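Local coordinates for protein putative prolyl-tRNA synthetase (Leishmania major, PDB 5XIL) that probably joins L-proline to tRNA(Pro) at the expense of ATP, giving prolyl-tRNA for protein synthesis, AMP and diphosphate, at residues D209-V214 with G227-N232; E180-V185 with N260-S265; A474-I479 with T504-G509; G55-L60 with L176-C181; R132-N137 with L157-H162. One frame throughout, in Å; residues are numbered along the deposited sequence.

Contact 1: residues D209-V214 with G227-N232; sequences DYTTTV and GATSHN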
# COMPACT_ATOMS: atom_id res chain seq x y z
N ASP A 209 -9.61 11.41 -26.19
CA ASP A 209 -10.45 12.48 -26.64
C ASP A 209 -10.13 13.80 -25.88
O ASP A 209 -10.08 14.86 -26.49
CB ASP A 209 -11.91 12.15 -26.47
CG ASP A 209 -12.42 11.21 -27.59
OD1 ASP A 209 -11.72 11.05 -28.60
OD2 ASP A 209 -13.49 10.64 -27.41
N TYR A 210 -9.95 13.77 -24.54
CA TYR A 210 -9.56 14.98 -23.83
C TYR A 210 -8.87 14.57 -22.54
O TYR A 210 -9.04 13.46 -22.07
CB TYR A 210 -10.72 15.98 -23.58
CG TYR A 210 -11.86 15.49 -22.72
CD1 TYR A 210 -11.82 15.56 -21.32
CD2 TYR A 210 -12.96 14.87 -23.31
CE1 TYR A 210 -12.87 15.09 -20.56
CE2 TYR A 210 -14.03 14.45 -22.56
CZ TYR A 210 -13.97 14.50 -21.19
OH TYR A 210 -14.98 14.02 -20.42
N THR A 211 -8.03 15.47 -22.05
CA THR A 211 -7.22 15.24 -20.86
C THR A 211 -7.57 16.37 -19.86
O THR A 211 -7.66 17.54 -20.21
CB THR A 211 -5.74 15.18 -21.16
OG1 THR A 211 -5.39 14.01 -21.88
CG2 THR A 211 -4.98 15.19 -19.85
N THR A 212 -7.86 15.98 -18.62
CA THR A 212 -8.06 16.93 -17.54
C THR A 212 -6.83 16.85 -16.62
O THR A 212 -6.13 15.82 -16.55
CB THR A 212 -9.37 16.70 -16.73
OG1 THR A 212 -9.26 15.48 -15.97
CG2 THR A 212 -10.54 16.68 -17.56
N THR A 213 -6.55 17.94 -15.92
CA THR A 213 -5.27 18.09 -15.22
C THR A 213 -5.43 18.99 -13.97
O THR A 213 -6.38 19.79 -13.85
CB THR A 213 -4.25 18.71 -16.19
OG1 THR A 213 -2.95 18.81 -15.61
CG2 THR A 213 -4.67 20.11 -16.62
N VAL A 214 -4.47 18.87 -13.05
CA VAL A 214 -4.31 19.74 -11.94
C VAL A 214 -2.91 20.36 -12.11
O VAL A 214 -1.92 19.65 -12.15
CB VAL A 214 -4.48 19.08 -10.54
CG1 VAL A 214 -5.94 18.85 -10.29
CG2 VAL A 214 -3.76 17.78 -10.47
N GLY A 227 0.56 18.45 -12.35
CA GLY A 227 0.52 17.69 -11.10
C GLY A 227 0.09 16.24 -11.20
O GLY A 227 0.53 15.40 -10.37
N ALA A 228 -0.88 15.97 -12.10
CA ALA A 228 -1.52 14.67 -12.35
C ALA A 228 -2.54 14.89 -13.43
O ALA A 228 -2.90 16.01 -13.67
CB ALA A 228 -2.22 14.17 -11.13
N THR A 229 -2.98 13.81 -14.07
CA THR A 229 -3.91 13.91 -15.18
C THR A 229 -4.89 12.77 -15.14
O THR A 229 -4.59 11.62 -14.71
CB THR A 229 -3.22 13.99 -16.60
OG1 THR A 229 -2.34 12.89 -16.71
CG2 THR A 229 -2.35 15.28 -16.82
N SER A 230 -6.06 13.08 -15.69
CA SER A 230 -7.13 12.11 -15.86
C SER A 230 -7.70 12.25 -17.29
O SER A 230 -8.19 13.35 -17.64
CB SER A 230 -8.24 12.40 -14.81
OG SER A 230 -9.32 11.44 -14.89
N HIS A 231 -7.65 11.15 -18.08
CA HIS A 231 -7.88 11.21 -19.53
C HIS A 231 -9.24 10.54 -19.84
O HIS A 231 -9.49 9.46 -19.38
CB HIS A 231 -6.80 10.42 -20.25
CG HIS A 231 -5.42 10.79 -19.85
ND1 HIS A 231 -4.89 12.01 -20.13
CD2 HIS A 231 -4.47 10.08 -19.21
CE1 HIS A 231 -3.65 12.05 -19.69
NE2 HIS A 231 -3.38 10.89 -19.10
N ASN A 232 -10.09 11.20 -20.63
CA ASN A 232 -11.21 10.56 -21.29
C ASN A 232 -10.72 10.04 -22.65
O ASN A 232 -10.39 10.84 -23.54
CB ASN A 232 -12.33 11.54 -21.41
CG ASN A 232 -13.60 10.86 -21.86
OD1 ASN A 232 -13.52 9.95 -22.62
ND2 ASN A 232 -14.75 11.32 -21.40
O HOH W 1 -14.89 11.11 -25.18
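CB of Asn232 lies over one face of the Tyr210 ring, 3.5 Å from its centroid in a CH-pi contact. The Asn232 amide is turned 51° from the ring, and its ND2 donates to Tyr210 OH at 2.9 Å. Tyr210 can fold over its partner because its CG stands between the backbone N and the carbonyl carbon (chi1 62°). The tightly packed part is the middle of the pair, where Thr212 and Ser230 are both buried and Thr212 rests on Val175 and Leu179 of helix 168-189. Thr212 grips a single acceptor twice there: its N and its OG1 both donate to Ser230 O, at 2.8 and 2.9 Å respectively. On the other face of the sheet Thr211 OG1 is hydrogen-bonded to His231 ND1 at 2.7 Å, at the edge of the imidazole, and also accepts from the backbone of Phe205. These residues belong to the antiparallel hairpin of strands 210-218 and 223-234 in the class II synthetase core. The partly exposed Asp209 end is wetter. Asp209 and Tyr210 both face Asn232 in a classic beta bulge, and Asn232 O accepts from both backbone N atoms. A water donates to Asp209 OD2 and, weakly, to Asn232 OD1, while Asp209 OD1 is held by Asn236. The side chain of Asp209 lies about 4 Å from a bound magnesium ion.

Contact 2: residues E180-V185 with N260-S265; sequences ECYASV and NSWGLS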
# COMPACT_ATOMS: atom_id res chain seq x y z
N GLU A 180 -10.81 15.16 -9.05
CA GLU A 180 -11.04 15.68 -7.70
C GLU A 180 -10.22 14.98 -6.63
O GLU A 180 -9.73 15.64 -5.69
CB GLU A 180 -12.52 15.72 -7.35
CG GLU A 180 -13.29 16.75 -8.13
CD GLU A 180 -12.75 18.21 -8.06
OE1 GLU A 180 -12.25 18.67 -7.05
OE2 GLU A 180 -12.93 18.89 -9.07
N CYS A 181 -10.05 13.65 -6.77
CA CYS A 181 -9.20 12.93 -5.90
C CYS A 181 -7.76 13.44 -5.94
O CYS A 181 -7.11 13.59 -4.89
CB CYS A 181 -9.17 11.42 -6.22
SG CYS A 181 -10.71 10.57 -5.94
N TYR A 182 -7.25 13.69 -7.16
CA TYR A 182 -5.89 14.15 -7.31
C TYR A 182 -5.75 15.60 -6.72
O TYR A 182 -4.72 15.93 -6.09
CB TYR A 182 -5.53 14.11 -8.82
CG TYR A 182 -5.37 12.72 -9.42
CD1 TYR A 182 -5.22 11.57 -8.62
CD2 TYR A 182 -5.35 12.54 -10.79
CE1 TYR A 182 -5.04 10.34 -9.17
CE2 TYR A 182 -5.18 11.33 -11.33
CZ TYR A 182 -5.01 10.23 -10.56
OH TYR A 182 -4.72 9.00 -11.14
N ALA A 183 -6.72 16.46 -7.01
CA ALA A 183 -6.75 17.78 -6.44
C ALA A 183 -6.69 17.67 -4.91
O ALA A 183 -6.00 18.48 -4.27
CB ALA A 183 -8.00 18.57 -6.85
N SER A 184 -7.46 16.75 -4.37
CA SER A 184 -7.51 16.55 -2.92
C SER A 184 -6.20 16.06 -2.35
O SER A 184 -5.80 16.48 -1.28
CB SER A 184 -8.60 15.60 -2.51
OG SER A 184 -9.81 16.08 -3.00
N VAL A 185 -5.52 15.18 -3.04
CA VAL A 185 -4.12 14.86 -2.70
C VAL A 185 -3.26 16.08 -2.47
O VAL A 185 -2.68 16.26 -1.38
CB VAL A 185 -3.44 13.88 -3.69
CG1 VAL A 185 -1.96 13.70 -3.37
CG2 VAL A 185 -4.14 12.54 -3.63
N ASN A 260 -11.35 5.39 -19.83
CA ASN A 260 -10.52 6.43 -19.26
C ASN A 260 -9.29 5.83 -18.63
O ASN A 260 -9.18 4.61 -18.44
CB ASN A 260 -11.32 7.29 -18.27
CG ASN A 260 -11.76 6.52 -17.00
OD1 ASN A 260 -11.02 5.74 -16.41
ND2 ASN A 260 -12.99 6.77 -16.58
N SER A 261 -8.32 6.70 -18.39
CA SER A 261 -7.14 6.34 -17.68
C SER A 261 -6.63 7.55 -16.91
O SER A 261 -6.94 8.66 -17.23
CB SER A 261 -6.05 5.70 -18.55
OG SER A 261 -5.48 6.65 -19.37
N TRP A 262 -5.85 7.28 -15.88
CA TRP A 262 -5.52 8.33 -14.95
C TRP A 262 -4.35 7.90 -14.13
O TRP A 262 -4.28 6.73 -13.81
CB TRP A 262 -6.76 8.68 -14.11
CG TRP A 262 -7.72 7.54 -13.80
CD1 TRP A 262 -8.77 7.12 -14.59
CD2 TRP A 262 -7.76 6.70 -12.66
NE1 TRP A 262 -9.40 6.07 -14.04
CE2 TRP A 262 -8.86 5.81 -12.84
CE3 TRP A 262 -7.06 6.66 -11.44
CZ2 TRP A 262 -9.23 4.87 -11.88
CZ3 TRP A 262 -7.41 5.71 -10.52
CH2 TRP A 262 -8.50 4.83 -10.74
N GLY A 263 -3.40 8.80 -13.86
CA GLY A 263 -2.26 8.47 -13.06
C GLY A 263 -1.78 9.65 -12.20
O GLY A 263 -1.92 10.81 -12.58
N LEU A 264 -1.14 9.31 -11.10
CA LEU A 264 -0.49 10.27 -10.18
C LEU A 264 0.77 9.57 -9.65
O LEU A 264 0.70 8.38 -9.28
CB LEU A 264 -1.44 10.63 -9.05
CG LEU A 264 -0.92 11.60 -7.98
CD1 LEU A 264 -2.03 12.49 -7.50
CD2 LEU A 264 -0.36 10.82 -6.79
N SER A 265 1.89 10.28 -9.62
CA SER A 265 3.19 9.68 -9.31
C SER A 265 3.92 10.42 -8.16
O SER A 265 3.42 11.39 -7.67
CB SER A 265 4.07 9.75 -10.54
OG SER A 265 4.61 11.04 -10.76
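Tyr182 OH is hydrogen-bonded to Gln159 OE1 of the adjoining strand 156-165 and comes close to two residues of strand 253-265. It lies within 3.0 Å of Gly263 N, but at an angle too poor for a hydrogen bond, and it meets the edge of the Trp262 indole in the ring plane, 3.3 Å from CE3. The phenol is thus directed at the backbone between Trp262 and Gly263. Leu264 covers one face of the Tyr182 ring: its CB sits 4.0 Å from the ring centroid, a CH-pi contact displaced toward the rim. With CG of Leu264 anti to the backbone N (chi1 179°), the branch runs past the tyrosine in the opposite direction, bringing CD1 to 3.5 Å from Tyr182 CD1. The same methyl reaches CB of Val185 one helical turn on, at 4.3 Å. Helix and strand run nearly parallel, 9° apart, with axes 10.0 Å from each other, the familiar packing of a helix on a sheet in the class II synthetase core. Strand 253-265 lies between strands 156-165 and 223-234, and helix 168-189 rests on it, with Tyr182 also touching Ala228 of strand 223-234 and Leu53 of helix 40-60.

Contact 3: residues A474-I479 with T504-G509; sequences AKTLCI and TWVLFG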
# COMPACT_ATOMS: atom_id res chain seq x y z
N ALA A 474 6.42 29.84 -23.80
CA ALA A 474 5.30 29.50 -22.95
C ALA A 474 4.36 28.53 -23.66
O ALA A 474 3.89 28.80 -24.78
CB ALA A 474 4.53 30.74 -22.63
N LYS A 475 3.98 27.44 -22.99
CA LYS A 475 2.97 26.58 -23.53
C LYS A 475 1.67 26.83 -22.83
O LYS A 475 1.66 27.60 -21.82
CB LYS A 475 3.39 25.11 -23.36
CG LYS A 475 3.58 24.64 -21.94
CD LYS A 475 4.08 23.21 -22.12
CE LYS A 475 3.69 22.28 -21.05
NZ LYS A 475 3.97 20.91 -21.63
N THR A 476 0.59 26.16 -23.26
CA THR A 476 -0.61 26.19 -22.47
C THR A 476 -0.42 25.10 -21.38
O THR A 476 0.19 24.03 -21.59
CB THR A 476 -1.89 25.94 -23.21
OG1 THR A 476 -1.82 24.69 -23.87
CG2 THR A 476 -2.19 27.06 -24.24
N LEU A 477 -0.88 25.48 -20.22
CA LEU A 477 -0.94 24.62 -19.04
C LEU A 477 -2.34 23.96 -18.93
O LEU A 477 -2.44 22.74 -18.96
CB LEU A 477 -0.50 25.38 -17.79
CG LEU A 477 0.85 26.08 -17.89
CD1 LEU A 477 1.05 26.83 -16.58
CD2 LEU A 477 2.00 25.12 -18.08
N CYS A 478 -3.41 24.75 -18.92
CA CYS A 478 -4.76 24.21 -18.98
C CYS A 478 -5.69 25.34 -19.26
O CYS A 478 -5.34 26.53 -19.05
CB CYS A 478 -5.22 23.50 -17.70
SG CYS A 478 -5.45 24.59 -16.31
N ILE A 479 -6.88 24.97 -19.69
CA ILE A 479 -8.02 25.87 -19.71
C ILE A 479 -8.69 25.64 -18.35
O ILE A 479 -9.22 24.55 -18.12
CB ILE A 479 -9.06 25.50 -20.78
CG1 ILE A 479 -8.37 25.53 -22.10
CG2 ILE A 479 -10.15 26.57 -20.81
CD1 ILE A 479 -8.77 24.45 -23.04
N THR A 504 -12.28 31.93 -24.65
CA THR A 504 -12.05 31.47 -23.26
C THR A 504 -10.80 32.19 -22.76
O THR A 504 -10.07 32.76 -23.56
CB THR A 504 -11.88 29.95 -23.27
OG1 THR A 504 -11.80 29.43 -21.94
CG2 THR A 504 -10.68 29.53 -24.05
N TRP A 505 -10.51 32.09 -21.46
CA TRP A 505 -9.17 32.41 -20.95
C TRP A 505 -8.41 31.13 -20.84
O TRP A 505 -8.99 30.12 -20.50
CB TRP A 505 -9.27 33.05 -19.57
CG TRP A 505 -9.95 34.39 -19.58
CD1 TRP A 505 -11.29 34.63 -19.50
CD2 TRP A 505 -9.32 35.67 -19.62
NE1 TRP A 505 -11.53 35.98 -19.48
CE2 TRP A 505 -10.36 36.64 -19.56
CE3 TRP A 505 -8.02 36.08 -19.72
CZ2 TRP A 505 -10.10 38.02 -19.57
CZ3 TRP A 505 -7.75 37.42 -19.77
CH2 TRP A 505 -8.80 38.40 -19.68
N VAL A 506 -7.13 31.12 -21.13
CA VAL A 506 -6.34 29.89 -20.95
C VAL A 506 -5.10 30.29 -20.15
O VAL A 506 -4.68 31.45 -20.19
CB VAL A 506 -5.97 29.25 -22.31
CG1 VAL A 506 -5.12 30.15 -23.13
CG2 VAL A 506 -5.22 27.90 -22.19
N LEU A 507 -4.60 29.37 -19.36
CA LEU A 507 -3.39 29.55 -18.58
C LEU A 507 -2.18 29.11 -19.36
O LEU A 507 -2.12 27.92 -19.77
CB LEU A 507 -3.57 28.75 -17.28
CG LEU A 507 -2.46 28.81 -16.28
CD1 LEU A 507 -2.39 30.18 -15.67
CD2 LEU A 507 -2.75 27.73 -15.22
N PHE A 508 -1.24 30.06 -19.54
CA PHE A 508 0.02 29.86 -20.23
C PHE A 508 1.17 30.00 -19.23
O PHE A 508 1.03 30.68 -18.20
CB PHE A 508 0.29 30.92 -21.21
CG PHE A 508 -0.57 30.91 -22.45
CD1 PHE A 508 -0.16 30.22 -23.56
CD2 PHE A 508 -1.64 31.71 -22.53
CE1 PHE A 508 -0.91 30.29 -24.76
CE2 PHE A 508 -2.39 31.78 -23.71
CZ PHE A 508 -2.03 31.07 -24.80
N GLY A 509 2.26 29.32 -19.53
CA GLY A 509 3.51 29.52 -18.82
C GLY A 509 4.67 28.81 -19.38
O GLY A 509 4.54 27.82 -20.13
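Thr504 opens the second strand of an antiparallel pair in the C-terminal domain of the prolyl-tRNA synthetase, a pair interrupted by a classic beta bulge. Its OG1 packs against CG2 of Ile479, 3.5 Å away. Trp505 then leads its indole away from the partner strand, toward a cation-pi contact with Arg416 and a hydrogen bond from NE1 to Glu486 O. In Val506, CG2 stands anti to the backbone N (chi1 62° for CG1) and lies 3.8 Å from CG2 of Thr476, with CG1 of Ile479 also in contact. Leu507 is the residue at the bulge, faced by both Leu477 and Cys478. Leu477 N donates to Leu507 O at 2.8 Å, whereas Leu507 N donates to Cys478 O at 3.0 Å, so the register slips by one residue. The Leu477 and Leu507 side chains cross at a slant, CD1 of the first 4.0 Å from CG of the second. Phe508 shares a face of the sheet with Thr476, whose CG2 lies 3.5 Å from CE1 of the ring and whose OG1 is held by Glu444. The phenylalanine ring also meets Phe423 edge-to-face, and its side chain lies about 7 Å from those of the zinc ligands Cys443 and Cys493. Gly509 closes the pair with two backbone bonds to Lys475. Just beyond that register, Ala474 CA makes a CA-H...O contact with Gly509 O at 3.4 Å.

Contact 4: residues G55-L60 with L176-C181; sequences GKIEKL and LEILEC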
# COMPACT_ATOMS: atom_id res chain seq x y z
N GLY A 55 -7.74 4.85 -0.63
CA GLY A 55 -9.04 4.83 0.00
C GLY A 55 -10.14 5.41 -0.84
O GLY A 55 -11.22 4.81 -1.01
N LYS A 56 -9.86 6.56 -1.42
CA LYS A 56 -10.80 7.27 -2.23
C LYS A 56 -11.16 6.51 -3.50
O LYS A 56 -12.33 6.45 -3.87
CB LYS A 56 -10.27 8.65 -2.58
CG LYS A 56 -10.27 9.64 -1.40
CD LYS A 56 -9.72 10.97 -1.86
CE LYS A 56 -10.08 12.05 -0.85
NZ LYS A 56 -11.40 12.56 -1.28
N ILE A 57 -10.16 5.91 -4.13
CA ILE A 57 -10.52 5.23 -5.38
C ILE A 57 -11.24 3.89 -5.07
O ILE A 57 -12.13 3.50 -5.82
CB ILE A 57 -9.36 5.09 -6.33
CG1 ILE A 57 -8.27 4.25 -5.72
CG2 ILE A 57 -8.83 6.47 -6.71
CD1 ILE A 57 -7.38 3.66 -6.77
N GLU A 58 -10.94 3.25 -3.93
CA GLU A 58 -11.69 2.07 -3.51
C GLU A 58 -13.12 2.44 -3.26
O GLU A 58 -14.06 1.75 -3.71
CB GLU A 58 -11.05 1.34 -2.30
CG GLU A 58 -11.88 0.18 -1.76
CD GLU A 58 -11.20 -0.64 -0.65
OE1 GLU A 58 -9.97 -0.89 -0.67
OE2 GLU A 58 -11.93 -1.08 0.25
N LYS A 59 -13.32 3.55 -2.60
CA LYS A 59 -14.64 4.02 -2.26
C LYS A 59 -15.43 4.40 -3.51
O LYS A 59 -16.66 4.22 -3.57
CB LYS A 59 -14.52 5.19 -1.27
CG LYS A 59 -15.85 5.61 -0.66
CD LYS A 59 -15.68 6.62 0.50
CE LYS A 59 -17.03 6.95 1.17
NZ LYS A 59 -17.78 7.95 0.38
N LEU A 60 -14.77 4.89 -4.54
CA LEU A 60 -15.48 5.10 -5.79
C LEU A 60 -15.96 3.86 -6.49
O LEU A 60 -16.86 3.93 -7.30
CB LEU A 60 -14.66 5.93 -6.78
CG LEU A 60 -14.49 7.39 -6.45
CD1 LEU A 60 -13.37 7.98 -7.27
CD2 LEU A 60 -15.74 8.19 -6.64
N LEU A 176 -13.68 13.14 -13.94
CA LEU A 176 -13.66 14.28 -13.04
C LEU A 176 -13.67 13.90 -11.57
O LEU A 176 -13.13 14.64 -10.76
CB LEU A 176 -14.79 15.25 -13.35
CG LEU A 176 -14.80 15.92 -14.72
CD1 LEU A 176 -16.09 16.68 -15.03
CD2 LEU A 176 -13.63 16.88 -14.78
N GLU A 177 -14.27 12.78 -11.22
CA GLU A 177 -14.19 12.28 -9.86
C GLU A 177 -12.74 12.00 -9.49
O GLU A 177 -12.30 12.35 -8.37
CB GLU A 177 -15.05 11.06 -9.62
CG GLU A 177 -16.55 11.42 -9.51
CD GLU A 177 -17.46 10.20 -9.63
OE1 GLU A 177 -17.11 9.16 -10.22
OE2 GLU A 177 -18.59 10.28 -9.13
N ILE A 178 -12.05 11.39 -10.41
CA ILE A 178 -10.67 11.03 -10.21
C ILE A 178 -9.82 12.29 -10.14
O ILE A 178 -8.95 12.41 -9.26
CB ILE A 178 -10.17 10.05 -11.32
CG1 ILE A 178 -10.82 8.67 -11.19
CG2 ILE A 178 -8.63 9.97 -11.30
CD1 ILE A 178 -10.40 7.87 -9.97
N LEU A 179 -10.09 13.25 -11.02
CA LEU A 179 -9.41 14.52 -10.94
C LEU A 179 -9.59 15.21 -9.61
O LEU A 179 -8.61 15.71 -9.06
CB LEU A 179 -9.82 15.50 -12.09
CG LEU A 179 -8.88 16.70 -12.22
CD1 LEU A 179 -7.58 16.25 -12.82
CD2 LEU A 179 -9.51 17.79 -13.06
N GLU A 180 -10.81 15.16 -9.05
CA GLU A 180 -11.04 15.68 -7.70
C GLU A 180 -10.22 14.98 -6.63
O GLU A 180 -9.73 15.64 -5.69
CB GLU A 180 -12.52 15.72 -7.35
CG GLU A 180 -13.29 16.75 -8.13
CD GLU A 180 -12.75 18.21 -8.06
OE1 GLU A 180 -12.25 18.67 -7.05
OE2 GLU A 180 -12.93 18.89 -9.07
N CYS A 181 -10.05 13.65 -6.77
CA CYS A 181 -9.20 12.93 -5.90
C CYS A 181 -7.76 13.44 -5.94
O CYS A 181 -7.11 13.59 -4.89
CB CYS A 181 -9.17 11.42 -6.22
SG CYS A 181 -10.71 10.57 -5.94
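A nearly antiparallel pair of helices, 158° between directions and 10.5 Å between axes, meets here through apolar side chains, with no hydrogen bond across. Leu60 is the residue that touches most partners. Its CD1 lies 3.9 Å from Cys181 SG and 4.0 Å from Ile178 CD1, while its other methyl, CD2, rests against the carboxylate end of Glu177, 4.0 Å from OE1. The glutamate, extended beyond CG, crosses the leucine at a slant, and its OE2 is paired with Lys173 in a salt bridge. One turn back, Lys56 offers CB to the same sulfur at 3.9 Å, so Cys181 SG touches both residues of this helical turn. Glu58, on the same helix, forms salt bridges with Lys47 and Arg51 of the second subunit. In the conformer given, Ile57 turns CG2 to CD1 of Ile178, a detail to be taken with reserve because Ile57 has a second conformer; the branch of Ile178 bends at chi2 (-69°) to bring its tip nearer. Both isoleucines also pack on Trp262, which sets the seam between helix 40-60 and helix 168-189 against strand 253-265.

Contact 5: residues R132-N137 with L157-H162; sequences RLNMWN and LWQEGH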
# COMPACT_ATOMS: atom_id res chain seq x y z
N ARG A 132 -13.15 -1.65 -13.86
CA ARG A 132 -12.49 -0.50 -13.22
C ARG A 132 -11.34 -1.02 -12.37
O ARG A 132 -11.54 -1.65 -11.31
CB ARG A 132 -13.47 0.22 -12.30
CG ARG A 132 -14.75 0.68 -13.00
CD ARG A 132 -15.79 1.15 -12.02
NE ARG A 132 -15.41 2.45 -11.55
CZ ARG A 132 -16.06 3.04 -10.55
NH1 ARG A 132 -17.10 2.40 -9.98
NH2 ARG A 132 -15.72 4.25 -10.17
N LEU A 133 -10.15 -0.81 -12.87
CA LEU A 133 -8.93 -1.42 -12.31
C LEU A 133 -7.82 -0.37 -12.08
O LEU A 133 -7.64 0.54 -12.90
CB LEU A 133 -8.41 -2.53 -13.21
CG LEU A 133 -9.40 -3.73 -13.42
CD1 LEU A 133 -8.91 -4.68 -14.48
CD2 LEU A 133 -9.72 -4.47 -12.14
N ASN A 134 -7.09 -0.53 -10.98
CA ASN A 134 -6.02 0.30 -10.60
C ASN A 134 -4.84 -0.54 -10.23
O ASN A 134 -4.97 -1.65 -9.67
CB ASN A 134 -6.47 1.12 -9.37
CG ASN A 134 -5.38 2.02 -8.84
OD1 ASN A 134 -4.92 2.90 -9.57
ND2 ASN A 134 -4.90 1.75 -7.62
N MET A 135 -3.66 0.01 -10.45
CA MET A 135 -2.42 -0.62 -10.07
C MET A 135 -1.49 0.39 -9.43
O MET A 135 -1.45 1.54 -9.86
CB MET A 135 -1.72 -1.10 -11.34
CG MET A 135 -2.43 -2.19 -12.03
SD MET A 135 -1.53 -2.67 -13.55
CE MET A 135 -1.68 -1.18 -14.49
N TRP A 136 -0.85 0.00 -8.35
CA TRP A 136 0.23 0.76 -7.71
C TRP A 136 1.51 0.14 -8.17
O TRP A 136 1.78 -1.02 -7.91
CB TRP A 136 0.11 0.69 -6.19
CG TRP A 136 -1.04 1.48 -5.68
CD1 TRP A 136 -2.30 1.02 -5.41
CD2 TRP A 136 -1.08 2.90 -5.41
NE1 TRP A 136 -3.09 2.04 -4.99
CE2 TRP A 136 -2.38 3.20 -4.96
CE3 TRP A 136 -0.15 3.92 -5.46
CZ2 TRP A 136 -2.76 4.49 -4.58
CZ3 TRP A 136 -0.55 5.20 -5.11
CH2 TRP A 136 -1.84 5.47 -4.69
N ASN A 137 2.31 0.83 -8.96
CA ASN A 137 3.54 0.15 -9.33
C ASN A 137 4.65 1.07 -9.69
O ASN A 137 4.51 2.28 -9.61
CB ASN A 137 3.31 -0.88 -10.42
CG ASN A 137 2.69 -0.29 -11.66
OD1 ASN A 137 3.05 0.80 -12.09
ND2 ASN A 137 1.79 -1.05 -12.26
N LEU A 157 7.55 5.71 -8.90
CA LEU A 157 6.39 4.97 -8.45
C LEU A 157 5.17 5.76 -8.79
O LEU A 157 5.16 7.00 -8.72
CB LEU A 157 6.41 4.82 -6.94
CG LEU A 157 7.65 4.32 -6.18
CD1 LEU A 157 7.20 3.72 -4.85
CD2 LEU A 157 8.25 3.22 -6.94
N TRP A 158 4.12 5.05 -9.11
CA TRP A 158 2.86 5.69 -9.40
C TRP A 158 1.72 4.73 -9.26
O TRP A 158 1.88 3.58 -8.84
CB TRP A 158 2.90 6.34 -10.75
CG TRP A 158 2.59 5.55 -11.96
CD1 TRP A 158 2.82 4.24 -12.19
CD2 TRP A 158 2.05 6.11 -13.16
NE1 TRP A 158 2.40 3.92 -13.50
CE2 TRP A 158 1.96 5.07 -14.11
CE3 TRP A 158 1.61 7.42 -13.53
CZ2 TRP A 158 1.42 5.29 -15.42
CZ3 TRP A 158 1.09 7.63 -14.84
CH2 TRP A 158 1.03 6.56 -15.76
N GLN A 159 0.58 5.28 -9.52
CA GLN A 159 -0.64 4.65 -9.48
C GLN A 159 -1.32 4.95 -10.83
O GLN A 159 -1.27 6.07 -11.32
CB GLN A 159 -1.41 5.36 -8.35
CG GLN A 159 -2.87 5.35 -8.32
CD GLN A 159 -3.50 6.23 -9.32
OE1 GLN A 159 -3.33 7.44 -9.32
NE2 GLN A 159 -4.26 5.62 -10.18
N GLU A 160 -1.80 3.93 -11.49
CA GLU A 160 -2.56 4.25 -12.69
C GLU A 160 -3.82 3.38 -12.78
O GLU A 160 -3.77 2.21 -12.44
CB GLU A 160 -1.70 4.03 -13.93
CG GLU A 160 -1.33 2.62 -14.15
CD GLU A 160 -0.51 2.37 -15.46
OE1 GLU A 160 -0.94 2.78 -16.59
OE2 GLU A 160 0.57 1.76 -15.28
N GLY A 161 -4.90 3.99 -13.14
CA GLY A 161 -6.20 3.40 -13.20
C GLY A 161 -6.62 3.40 -14.67
O GLY A 161 -6.29 4.32 -15.43
N HIS A 162 -7.39 2.37 -15.02
CA HIS A 162 -7.94 2.20 -16.40
C HIS A 162 -9.34 1.65 -16.26
O HIS A 162 -9.55 0.56 -15.66
CB HIS A 162 -7.11 1.28 -17.28
CG HIS A 162 -5.67 1.67 -17.41
ND1 HIS A 162 -5.16 2.20 -18.58
CD2 HIS A 162 -4.63 1.60 -16.55
CE1 HIS A 162 -3.86 2.45 -18.43
NE2 HIS A 162 -3.53 2.12 -17.19
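The Trp136 indole has Gln159 CB over one face, 3.5 Å from the centroid of its six-membered ring in a CH-pi contact. On the other side of the sheet, the Trp158 ring carries CB of Glu160 over one face and Asn137 O in its plane at the edge. Asn137 OD1 also nears that edge, 3.4 Å from Trp158 CD1. Gln159 bends at chi2 (-74°), so that its NE2 donates to Asn134 OD1 at 2.9 Å, the acceptor lying in the glutamine amide plane; its OE1 is held by Tyr182. Glu160 OE1 accepts from His162 NE2 at 2.7 Å, from above the carboxylate plane, and OE2 is hydrogen-bonded to Ser111 OG. Met135 CE packs beside Glu160, 3.8 Å from CG. Paired backbone bonds join the strands antiparallel throughout, in the class II core sheet. Strand 156-165 lies between 131-139 and 253-265; helix 40-60 packs over Trp136 and Gln159, helix 111-122 over Leu133, Met135 and His162.

Overall arrangement
Contacts 1, 2 and 5 draw on neighbouring strands of the class II core: strands 131-139, 156-165, 253-265, 223-234 and 210-218 follow side by side, all antiparallel. Contact 1 lies about 8 Å from contact 2 and about 15 Å from contact 5, between centres. Contacts 2 and 4 share Glu180 and Cys181 on helix 168-189, which joins this sheet to helix 40-60. Along the chain, contact 5 is nested within the loop closed by contact 4, and contact 1 within that of contact 2. Contact 3 comes last, in the C-terminal domain, its centre about 28 Å from that of contact 5, yet Cys478 packs on Thr213 of contact 1, tying that domain to the catalytic core.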